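Local atomic coordinates of importin subunit beta-1 (Saccharomyces cerevisiae, PDB entry 5OWU), a protein that carries proteins into the nucleus together with importin alpha, the adaptor that recognises the classical nuclear localization signal of the cargo. Residues 497-508 / 538-549; 267-275 / 284-292. All blocks are in the same frame, centred on the assembly; numbering follows the deposited sequence.

Contact 1 (497-508 / 538-549)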
# COMPACT_ATOMS: atom_id res chain seq x y z
N PRO A 497 28.31 8.03 21.80
CA PRO A 497 29.64 7.82 21.19
C PRO A 497 29.86 6.37 20.78
O PRO A 497 30.10 6.08 19.60
CB PRO A 497 30.61 8.26 22.29
CG PRO A 497 29.82 9.23 23.12
CD PRO A 497 28.40 8.72 23.10
N ALA A 498 29.71 5.45 21.73
CA ALA A 498 29.91 4.04 21.43
C ALA A 498 29.03 3.59 20.27
O ALA A 498 29.51 3.05 19.27
CB ALA A 498 29.64 3.20 22.68
N LEU A 499 27.72 3.83 20.38
CA LEU A 499 26.81 3.46 19.30
C LEU A 499 27.30 4.03 17.97
O LEU A 499 27.45 3.30 16.98
CB LEU A 499 25.39 3.94 19.62
CG LEU A 499 24.70 3.15 20.74
CD1 LEU A 499 23.45 3.86 21.21
CD2 LEU A 499 24.37 1.76 20.28
N VAL A 500 27.61 5.33 17.94
CA VAL A 500 28.03 5.93 16.67
C VAL A 500 29.28 5.24 16.17
O VAL A 500 29.36 4.82 15.00
CB VAL A 500 28.22 7.45 16.83
CG1 VAL A 500 28.97 8.05 15.63
CG2 VAL A 500 26.86 8.12 16.95
N ASP A 501 30.26 5.03 17.06
CA ASP A 501 31.47 4.34 16.63
C ASP A 501 31.11 3.00 16.01
O ASP A 501 31.50 2.70 14.87
CB ASP A 501 32.42 4.17 17.82
CG ASP A 501 33.63 3.33 17.47
OD1 ASP A 501 34.59 3.89 16.91
OD2 ASP A 501 33.61 2.12 17.76
N GLY A 502 30.27 2.22 16.70
CA GLY A 502 29.90 0.92 16.16
C GLY A 502 29.24 1.06 14.80
O GLY A 502 29.59 0.34 13.85
N LEU A 503 28.31 2.01 14.67
CA LEU A 503 27.60 2.15 13.42
C LEU A 503 28.56 2.56 12.31
O LEU A 503 28.48 2.04 11.19
CB LEU A 503 26.46 3.17 13.57
CG LEU A 503 25.25 2.69 14.38
CD1 LEU A 503 24.28 3.82 14.66
CD2 LEU A 503 24.54 1.58 13.65
N ILE A 504 29.52 3.44 12.62
CA ILE A 504 30.47 3.82 11.58
C ILE A 504 31.20 2.59 11.10
O ILE A 504 31.35 2.36 9.89
CB ILE A 504 31.43 4.92 12.09
CG1 ILE A 504 30.70 6.26 12.18
CG2 ILE A 504 32.64 5.05 11.15
CD1 ILE A 504 31.52 7.37 12.82
N GLY A 505 31.57 1.71 12.03
CA GLY A 505 32.27 0.50 11.65
C GLY A 505 31.45 -0.34 10.69
O GLY A 505 31.99 -0.87 9.71
N ALA A 506 30.14 -0.46 10.94
CA ALA A 506 29.31 -1.26 10.04
C ALA A 506 29.10 -0.54 8.73
O ALA A 506 28.99 -1.19 7.67
CB ALA A 506 27.97 -1.58 10.71
N ALA A 507 29.06 0.79 8.76
CA ALA A 507 28.94 1.54 7.52
C ALA A 507 30.21 1.43 6.68
O ALA A 507 30.14 1.57 5.46
CB ALA A 507 28.62 3.00 7.82
N ASN A 508 31.34 1.15 7.32
CA ASN A 508 32.61 0.97 6.63
C ASN A 508 32.81 -0.45 6.13
O ASN A 508 33.92 -0.80 5.71
CB ASN A 508 33.77 1.34 7.56
CG ASN A 508 34.17 2.79 7.44
OD1 ASN A 508 34.14 3.36 6.35
ND2 ASN A 508 34.54 3.39 8.56
N THR A 538 29.63 13.70 18.83
CA THR A 538 29.33 12.53 18.00
C THR A 538 28.69 12.96 16.69
O THR A 538 28.97 12.37 15.64
CB THR A 538 28.41 11.55 18.73
OG1 THR A 538 27.07 12.07 18.80
CG2 THR A 538 28.92 11.27 20.12
N SER A 539 27.85 14.00 16.72
CA SER A 539 27.36 14.56 15.47
C SER A 539 28.53 14.95 14.56
O SER A 539 28.57 14.59 13.38
CB SER A 539 26.47 15.77 15.74
OG SER A 539 25.26 15.38 16.36
N ALA A 540 29.51 15.66 15.12
CA ALA A 540 30.69 16.00 14.33
C ALA A 540 31.32 14.75 13.76
O ALA A 540 31.66 14.70 12.57
CB ALA A 540 31.69 16.79 15.18
N SER A 541 31.42 13.68 14.57
CA SER A 541 32.06 12.46 14.09
C SER A 541 31.32 11.92 12.87
O SER A 541 31.96 11.46 11.92
CB SER A 541 32.12 11.41 15.20
OG SER A 541 33.00 11.82 16.22
N ILE A 542 29.99 11.99 12.87
CA ILE A 542 29.24 11.49 11.72
C ILE A 542 29.54 12.35 10.51
O ILE A 542 29.82 11.84 9.41
CB ILE A 542 27.73 11.45 12.04
CG1 ILE A 542 27.45 10.49 13.19
CG2 ILE A 542 26.94 11.02 10.80
CD1 ILE A 542 26.02 10.56 13.72
N SER A 543 29.52 13.67 10.69
CA SER A 543 29.72 14.57 9.56
C SER A 543 31.05 14.28 8.89
O SER A 543 31.11 13.95 7.69
CB SER A 543 29.64 16.02 10.05
OG SER A 543 29.97 16.92 9.01
N THR A 544 32.13 14.33 9.68
CA THR A 544 33.46 13.99 9.19
C THR A 544 33.45 12.66 8.46
O THR A 544 34.02 12.54 7.37
CB THR A 544 34.45 13.95 10.36
OG1 THR A 544 34.56 15.25 10.94
CG2 THR A 544 35.84 13.48 9.92
N PHE A 545 32.78 11.66 9.03
CA PHE A 545 32.82 10.33 8.44
C PHE A 545 32.17 10.33 7.07
O PHE A 545 32.72 9.76 6.11
CB PHE A 545 32.14 9.31 9.36
CG PHE A 545 31.76 8.03 8.65
CD1 PHE A 545 32.73 7.10 8.32
CD2 PHE A 545 30.45 7.78 8.30
CE1 PHE A 545 32.38 5.93 7.66
CE2 PHE A 545 30.10 6.61 7.65
CZ PHE A 545 31.05 5.70 7.33
N VAL A 546 31.01 10.97 6.93
CA VAL A 546 30.28 10.80 5.68
C VAL A 546 30.95 11.59 4.56
O VAL A 546 31.15 11.08 3.45
CB VAL A 546 28.79 11.16 5.85
CG1 VAL A 546 28.12 10.17 6.79
CG2 VAL A 546 28.61 12.60 6.33
N MET A 547 31.36 12.82 4.85
CA MET A 547 32.08 13.62 3.85
C MET A 547 33.30 12.86 3.35
O MET A 547 33.42 12.55 2.16
CB MET A 547 32.44 14.98 4.44
CG MET A 547 31.19 15.83 4.69
SD MET A 547 31.44 17.53 5.26
CE MET A 547 32.45 17.30 6.72
N ASP A 548 34.21 12.50 4.27
CA ASP A 548 35.36 11.68 3.89
C ASP A 548 34.91 10.45 3.11
O ASP A 548 35.48 10.11 2.07
CB ASP A 548 36.14 11.28 5.15
CG ASP A 548 36.73 12.47 5.89
OD1 ASP A 548 36.33 13.62 5.61
OD2 ASP A 548 37.58 12.25 6.78
N LYS A 549 33.86 9.77 3.60
CA LYS A 549 33.44 8.54 2.95
C LYS A 549 32.99 8.80 1.53
O LYS A 549 33.31 8.03 0.61
CB LYS A 549 32.32 7.88 3.75
CG LYS A 549 32.01 6.45 3.32
CD LYS A 549 33.13 5.50 3.74
CE LYS A 549 32.88 4.10 3.21
NZ LYS A 549 33.95 3.15 3.63
O HOH W 1 31.82 1.14 3.32

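Contact 2 (267-275 / 284-292)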
# COMPACT_ATOMS: atom_id res chain seq x y z
N LEU A 267 -15.87 -24.73 11.69
CA LEU A 267 -14.61 -24.20 11.20
C LEU A 267 -13.57 -24.08 12.30
O LEU A 267 -12.36 -24.25 12.06
CB LEU A 267 -14.84 -22.86 10.52
CG LEU A 267 -15.35 -22.89 9.07
CD1 LEU A 267 -15.56 -21.49 8.49
CD2 LEU A 267 -14.40 -23.67 8.18
N TYR A 268 -13.99 -23.77 13.53
CA TYR A 268 -13.06 -23.72 14.65
C TYR A 268 -12.31 -25.04 14.79
O TYR A 268 -11.07 -25.10 14.74
CB TYR A 268 -13.84 -23.35 15.91
CG TYR A 268 -13.19 -23.76 17.21
CD1 TYR A 268 -13.41 -25.02 17.74
CD2 TYR A 268 -12.38 -22.87 17.92
CE1 TYR A 268 -12.84 -25.40 18.92
CE2 TYR A 268 -11.80 -23.25 19.11
CZ TYR A 268 -12.04 -24.52 19.60
OH TYR A 268 -11.48 -24.92 20.79
N ALA A 269 -13.07 -26.13 14.94
CA ALA A 269 -12.47 -27.45 15.10
C ALA A 269 -11.64 -27.83 13.87
O ALA A 269 -10.50 -28.28 14.00
CB ALA A 269 -13.56 -28.48 15.35
N LEU A 270 -12.20 -27.64 12.67
CA LEU A 270 -11.51 -28.06 11.45
C LEU A 270 -10.17 -27.35 11.29
O LEU A 270 -9.13 -27.99 11.08
CB LEU A 270 -12.40 -27.79 10.23
CG LEU A 270 -13.72 -28.56 10.10
CD1 LEU A 270 -14.47 -28.09 8.87
CD2 LEU A 270 -13.49 -30.05 10.04
N THR A 271 -10.17 -26.02 11.37
CA THR A 271 -8.94 -25.27 11.11
C THR A 271 -7.92 -25.52 12.20
O THR A 271 -6.71 -25.63 11.92
CB THR A 271 -9.24 -23.78 10.97
OG1 THR A 271 -9.74 -23.25 12.21
CG2 THR A 271 -10.26 -23.54 9.86
N ILE A 272 -8.37 -25.64 13.46
CA ILE A 272 -7.44 -25.97 14.53
C ILE A 272 -6.80 -27.33 14.28
O ILE A 272 -5.60 -27.52 14.51
CB ILE A 272 -8.14 -25.91 15.90
CG1 ILE A 272 -8.42 -24.45 16.25
CG2 ILE A 272 -7.28 -26.57 16.97
CD1 ILE A 272 -9.13 -24.24 17.57
N ALA A 273 -7.60 -28.29 13.81
CA ALA A 273 -7.09 -29.62 13.56
C ALA A 273 -6.01 -29.59 12.49
O ALA A 273 -4.91 -30.13 12.68
CB ALA A 273 -8.23 -30.55 13.15
N THR A 274 -6.30 -28.95 11.35
CA THR A 274 -5.33 -28.96 10.26
C THR A 274 -4.13 -28.05 10.50
O THR A 274 -3.13 -28.18 9.78
CB THR A 274 -6.02 -28.58 8.94
OG1 THR A 274 -6.89 -27.46 9.15
CG2 THR A 274 -6.82 -29.76 8.42
N MET A 275 -4.17 -27.17 11.50
CA MET A 275 -2.97 -26.38 11.79
C MET A 275 -1.80 -27.26 12.23
O MET A 275 -0.66 -26.78 12.25
CB MET A 275 -3.25 -25.35 12.88
CG MET A 275 -2.19 -24.26 12.94
SD MET A 275 -2.66 -22.87 13.96
CE MET A 275 -4.00 -22.18 13.02
N SER A 284 -0.16 -23.78 6.55
CA SER A 284 -0.14 -22.38 6.16
C SER A 284 -1.54 -21.88 5.84
O SER A 284 -1.90 -20.75 6.20
CB SER A 284 0.77 -22.17 4.94
OG SER A 284 2.13 -22.37 5.28
N MET A 285 -2.35 -22.70 5.17
CA MET A 285 -3.74 -22.32 4.90
C MET A 285 -4.47 -21.98 6.19
O MET A 285 -5.15 -20.94 6.29
CB MET A 285 -4.47 -23.45 4.18
CG MET A 285 -3.93 -23.83 2.83
SD MET A 285 -4.87 -25.22 2.16
CE MET A 285 -3.62 -26.02 1.16
N THR A 286 -4.38 -22.87 7.18
CA THR A 286 -5.11 -22.60 8.42
C THR A 286 -4.59 -21.33 9.09
O THR A 286 -5.37 -20.51 9.60
CB THR A 286 -5.01 -23.79 9.39
OG1 THR A 286 -3.69 -23.87 9.93
CG2 THR A 286 -5.34 -25.09 8.68
N VAL A 287 -3.27 -21.14 9.06
CA VAL A 287 -2.69 -19.94 9.64
C VAL A 287 -3.29 -18.70 9.00
O VAL A 287 -3.73 -17.77 9.69
CB VAL A 287 -1.16 -19.97 9.51
CG1 VAL A 287 -0.55 -18.64 9.96
CG2 VAL A 287 -0.59 -21.11 10.34
N GLU A 288 -3.33 -18.67 7.66
CA GLU A 288 -3.87 -17.50 6.98
C GLU A 288 -5.32 -17.26 7.38
O GLU A 288 -5.75 -16.10 7.51
CB GLU A 288 -3.77 -17.67 5.46
CG GLU A 288 -4.42 -16.54 4.66
CD GLU A 288 -3.84 -15.17 4.99
OE1 GLU A 288 -2.68 -15.11 5.45
OE2 GLU A 288 -4.55 -14.16 4.79
N PHE A 289 -6.09 -18.33 7.58
CA PHE A 289 -7.46 -18.15 8.05
C PHE A 289 -7.51 -17.43 9.39
O PHE A 289 -8.29 -16.48 9.59
CB PHE A 289 -8.14 -19.52 8.15
CG PHE A 289 -9.58 -19.43 8.54
CD1 PHE A 289 -10.49 -18.86 7.67
CD2 PHE A 289 -10.03 -19.91 9.76
CE1 PHE A 289 -11.82 -18.78 8.00
CE2 PHE A 289 -11.37 -19.82 10.09
CZ PHE A 289 -12.26 -19.25 9.21
N TRP A 290 -6.68 -17.85 10.34
CA TRP A 290 -6.75 -17.21 11.65
C TRP A 290 -6.17 -15.80 11.62
O TRP A 290 -6.66 -14.92 12.34
CB TRP A 290 -6.08 -18.09 12.70
CG TRP A 290 -7.02 -19.16 13.13
CD1 TRP A 290 -7.08 -20.45 12.67
CD2 TRP A 290 -8.09 -19.02 14.07
NE1 TRP A 290 -8.12 -21.12 13.28
CE2 TRP A 290 -8.76 -20.26 14.14
CE3 TRP A 290 -8.56 -17.96 14.86
CZ2 TRP A 290 -9.84 -20.48 14.97
CZ3 TRP A 290 -9.64 -18.18 15.68
CH2 TRP A 290 -10.27 -19.43 15.73
N SER A 291 -5.19 -15.54 10.75
CA SER A 291 -4.72 -14.17 10.57
C SER A 291 -5.83 -13.29 10.03
O SER A 291 -5.97 -12.14 10.45
CB SER A 291 -3.49 -14.14 9.65
OG SER A 291 -2.35 -14.67 10.30
N THR A 292 -6.62 -13.80 9.09
CA THR A 292 -7.75 -13.02 8.58
C THR A 292 -8.71 -12.67 9.71
O THR A 292 -9.14 -11.51 9.85
CB THR A 292 -8.48 -13.79 7.47
OG1 THR A 292 -7.57 -14.05 6.39
CG2 THR A 292 -9.63 -12.98 6.93

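Contact 1 (497-508 / 538-549)
Phe545 and Ile504 show how two neighbouring helices interlock by shape. The Phe545 ring, its CG placed anti to the backbone N (chi1 162°), stands out from 538-549 as the main bump, and the hollow that receives it is lined by Ile504, Ala507 and Asn508. Ile504 CG2 lies over one face of the ring, 3.9 Å from its centroid in a CH-pi contact, displaced toward the rim, while the two side chains slide past each other in opposite directions. The small Ala507 CB comes obliquely to 3.7 Å from Phe545 CZ, at the tip of the ring. Asn508 closes the hollow at the ring edge: its OD1 lies in the ring plane, 3.4 Å from Phe545 CE1, with the amide turned nearly perpendicular to the ring. An alanine in place of Phe545 is likely to open a gap between the helices and leave the Ile504 methyl without the surface it rests on. The pairing joins HEAT 12 to HEAT 13 of the solenoid: helices 496-507 and 536-553 run nearly parallel, 13° apart in these segments, as equivalent helices of successive HEAT repeats do. Toward their N-terminal ends, Val500 CG1 meets Ile542 CG1 at 3.8 Å, the side chains crossing at about a right angle, and the Thr538 methyl CG2 sits 3.7 Å from Pro497 CG. At the other end Lys549 NZ donates to Asn508 OD1 (2.7 Å) within the carbonyl plane, and a water accepts from the same NZ and donates to Ala507 O.

Contact 2 (267-275 / 284-292)
Thr271 OG1 is gripped from two sides: it donates to Leu267 O one helical turn back (2.8 Å) and accepts from the indole Trp290 NE1 across the contact (2.9 Å). The N-H points at it imperfectly, at 142°, and OG1 lies somewhat out of the ring plane. Both helices belong to HEAT 7, and this is the interior of its helical hairpin, 260-274 packing against 280-306 at 134° between the segment directions. With OG1 set between the backbone N and the carbonyl carbon (chi1 65°), the threonine serves two aromatic neighbours at once, for its methyl CG2 reaches Phe289 CD2 at 3.6 Å. Leu267 CD1 approaches the far end of the same ring, at CZ. The hairpin interior is continued by adjacent helices: Leu267 also touches Leu248 and Phe289 touches Met252 on helix 238-255, while Trp290 meets Ser321 on helix 317-332. Near the turn, Thr286 OG1 hydrogen-bonds to Ala283 O on its own helix, yet still lies against the Met275 side chain. Met275, bent at chi3, brings its methyl CE to 3.5 Å from Trp290 CD1, the indole carbon bonded to NE1.

Followed from the N terminus, the chain reaches contact 2 first. It leaves 267-275, passes through eight residues, the last four already the start of helix 280-306, and comes back as 284-292, so this short loop closes inside a single repeat, HEAT 7. Some two hundred residues later, contact 1 closes a longer loop: the 29 residues between 497-508 and 538-549 include helix 516-530, and the chain returns one repeat further on, tying HEAT 12 to HEAT 13. The loops follow in series, neither nested nor crossed. The centres of contacts 1 and 2 are 48 Å apart, and the two do not touch. One contact therefore joins helices within a repeat, the other repeat to repeat.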